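Local coordinates for putative flagellar motor switch protein FliN (Thermotoga maritima, PDB 1O6A) that probably forms part of the switch complex in the C-ring of the flagellar motor, which sets the direction of rotation, at residues A[34-37]-A[38-42]. Numbering follows the deposited sequence.
Sequences LKRV and LEMIH. Unlike the reference sequence in segment 38-42: His42 (reference Pro).
Leu38 packs back on Leu34 one turn earlier in the short helix 34-39, which follows strand 20-33 and ends where the chain leaves helical geometry at Met40. Its amide gives an i to i+4 bond, Leu38 N to Leu34 O at 2.9 Å and nearly straight (160°), while Leu38 CD1 lies 4.0 Å from Leu34 CG. Glu39 adds a second bond of the same kind, a more bent one from Glu39 N to Lys35 O (3.1 Å). On the exposed side its extended side chain meets Lys35, whose chain runs straight to CE and then bends (chi4 -84°), bringing Lys35 NZ within 3.3 Å of Glu39 OE2 in a salt bridge with long, weak hydrogen bonds. At Met40, a selenomethionine in the crystal, the helical pattern ends: Arg36 O takes weak bonds from both Glu39 N and Met40 N. The Arg36 chain turns at chi2 (62°), laying one face of its guanidinium over Met40 CG, which is 3.7 Å from Arg36 CZ and offset toward the rim. A serine in place of Arg36 would probably uncover this side of the Met40 methylene and lose the positive charge beside the helix end. Met40 also rests on Met32 of the preceding strand, and Arg90 of the second subunit hydrogen-bonds to the carbonyls of Val37 and Met40, tying the helix end into the dimer. Beyond the selenium, Met40 CE bends back to 4.5 Å from Val37 CG1.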
ATOM      1  N   LEU A  34       3.832  -5.279  19.600  1.00 12.94           N
ATOM      2  CA  LEU A  34       3.399  -6.654  19.441  1.00 14.20           C
ATOM      3  C   LEU A  34       2.205  -6.926  20.316  1.00 13.53           C
ATOM      4  O   LEU A  34       1.262  -7.573  19.886  1.00 13.30           O
ATOM      5  CB  LEU A  34       4.525  -7.597  19.806  1.00 14.26           C
ATOM      6  CG  LEU A  34       4.177  -9.084  19.774  1.00 15.49           C
ATOM      7  CD1 LEU A  34       3.675  -9.496  18.408  1.00 18.39           C
ATOM      8  CD2 LEU A  34       5.413  -9.890  20.190  1.00 20.29           C
ATOM      9  N   LYS A  35       2.224  -6.416  21.546  1.00 15.25           N
ATOM     10  CA  LYS A  35       1.082  -6.561  22.436  1.00 16.48           C
ATOM     11  C   LYS A  35      -0.217  -6.084  21.798  1.00 14.66           C
ATOM     12  O   LYS A  35      -1.220  -6.789  21.862  1.00 12.02           O
ATOM     13  CB  LYS A  35       1.320  -5.848  23.773  1.00 20.05           C
ATOM     14  CG  LYS A  35       0.128  -5.815  24.695  1.00 24.74           C
ATOM     15  CD  LYS A  35       0.526  -5.181  26.039  1.00 34.83           C
ATOM     16  CE  LYS A  35      -0.592  -5.267  27.060  1.00 37.75           C
ATOM     17  NZ  LYS A  35      -1.540  -4.130  26.878  1.00 41.48           N
ATOM     18  N   ARG A  36      -0.207  -4.907  21.174  1.00 12.86           N
ATOM     19  CA  ARG A  36      -1.409  -4.386  20.557  1.00 15.17           C
ATOM     20  C   ARG A  36      -1.832  -5.269  19.369  1.00 13.58           C
ATOM     21  O   ARG A  36      -3.002  -5.565  19.213  1.00 11.90           O
ATOM     22  CB  ARG A  36      -1.207  -2.938  20.139  1.00 13.42           C
ATOM     23  CG  ARG A  36      -2.220  -2.356  19.187  1.00 23.77           C
ATOM     24  CD  ARG A  36      -3.638  -2.290  19.684  1.00 30.04           C
ATOM     25  NE  ARG A  36      -4.530  -1.604  18.711  1.00 29.69           N
ATOM     26  CZ  ARG A  36      -5.884  -1.766  18.676  1.00 33.72           C
ATOM     27  NH1 ARG A  36      -6.475  -2.581  19.537  1.00 32.49           N
ATOM     28  NH2 ARG A  36      -6.635  -1.101  17.773  1.00 35.46           N
ATOM     29  N   VAL A  37      -0.859  -5.775  18.605  1.00 12.98           N
ATOM     30  CA  VAL A  37      -1.157  -6.634  17.471  1.00 14.56           C
ATOM     31  C   VAL A  37      -1.869  -7.896  17.954  1.00 14.56           C
ATOM     32  O   VAL A  37      -2.844  -8.330  17.348  1.00 14.03           O
ATOM     33  CB  VAL A  37       0.120  -7.003  16.681  1.00 15.03           C
ATOM     34  CG1 VAL A  37      -0.200  -8.015  15.591  1.00 22.79           C
ATOM     35  CG2 VAL A  37       0.669  -5.824  16.040  1.00 17.61           C
ATOM     36  N   LEU A  38      -1.405  -8.485  19.053  1.00 10.40           N
ATOM     37  CA  LEU A  38      -2.041  -9.676  19.583  1.00 13.18           C
ATOM     38  C   LEU A  38      -3.424  -9.436  20.206  1.00 14.20           C
ATOM     39  O   LEU A  38      -4.251 -10.337  20.278  1.00 14.04           O
ATOM     40  CB  LEU A  38      -1.138 -10.384  20.609  1.00 17.38           C
ATOM     41  CG  LEU A  38       0.185 -10.784  19.976  1.00 17.92           C
ATOM     42  CD1 LEU A  38       1.150 -11.369  21.025  1.00 22.58           C
ATOM     43  CD2 LEU A  38      -0.031 -11.746  18.804  1.00 24.28           C
ATOM     44  N   GLU A  39      -3.656  -8.236  20.679  1.00 12.49           N
ATOM     45  CA  GLU A  39      -4.924  -7.892  21.315  1.00 14.13           C
ATOM     46  C   GLU A  39      -5.977  -7.383  20.377  1.00 12.85           C
ATOM     47  O   GLU A  39      -7.134  -7.174  20.792  1.00 16.66           O
ATOM     48  CB  GLU A  39      -4.672  -6.811  22.377  1.00 16.85           C
ATOM     49  CG  GLU A  39      -3.983  -7.373  23.608  1.00 17.99           C
ATOM     50  CD  GLU A  39      -3.610  -6.301  24.611  1.00 26.61           C
ATOM     51  OE1 GLU A  39      -3.630  -5.083  24.263  1.00 33.04           O
ATOM     52  OE2 GLU A  39      -3.250  -6.707  25.736  1.00 30.31           O
HETATM   53  N   MSE A  40      -5.631  -7.079  19.133  1.00 10.96           N
HETATM   54  CA  MSE A  40      -6.648  -6.606  18.219  1.00 11.40           C
HETATM   55  C   MSE A  40      -7.723  -7.639  17.967  1.00 11.31           C
HETATM   56  O   MSE A  40      -7.461  -8.846  17.966  1.00 11.72           O
HETATM   57  CB  MSE A  40      -6.021  -6.190  16.880  1.00 12.19           C
HETATM   58  CG  MSE A  40      -5.123  -5.056  17.074  1.00 20.96           C
HETATM   59 SE   MSE A  40      -4.682  -4.332  15.306  1.00 30.81          SE
HETATM   60  CE  MSE A  40      -3.910  -5.694  14.569  1.00 17.15           C
ATOM     61  N   ILE A  41      -8.923  -7.151  17.714  1.00 10.24           N
ATOM     62  CA  ILE A  41     -10.105  -7.976  17.482  1.00 10.16           C
ATOM     63  C   ILE A  41     -10.875  -7.496  16.242  1.00 10.09           C
ATOM     64  O   ILE A  41     -10.592  -6.445  15.703  1.00 10.26           O
ATOM     65  CB  ILE A  41     -11.018  -7.943  18.756  1.00 10.22           C
ATOM     66  CG1 ILE A  41     -11.498  -6.520  19.074  1.00 11.10           C
ATOM     67  CG2 ILE A  41     -10.288  -8.556  19.910  1.00 13.35           C
ATOM     68  CD1 ILE A  41     -12.719  -6.498  20.014  1.00 15.21           C
ATOM     69  N   HIS A  42     -11.836  -8.286  15.778  1.00 11.56           N
ATOM     70  CA  HIS A  42     -12.800  -7.814  14.781  1.00 14.67           C
ATOM     71  C   HIS A  42     -13.401  -6.518  15.289  1.00 12.23           C
ATOM     72  O   HIS A  42     -13.815  -6.432  16.462  1.00 11.25           O
ATOM     73  CB  HIS A  42     -13.904  -8.841  14.567  1.00 14.46           C
ATOM     74  CG  HIS A  42     -13.439 -10.057  13.845  1.00 24.35           C
ATOM     75  ND1 HIS A  42     -12.938 -11.168  14.496  1.00 33.65           N
ATOM     76  CD2 HIS A  42     -13.348 -10.326  12.519  1.00 25.83           C
ATOM     77  CE1 HIS A  42     -12.563 -12.071  13.604  1.00 24.79           C
ATOM     78  NE2 HIS A  42     -12.802 -11.588  12.397  1.00 30.34           N
TER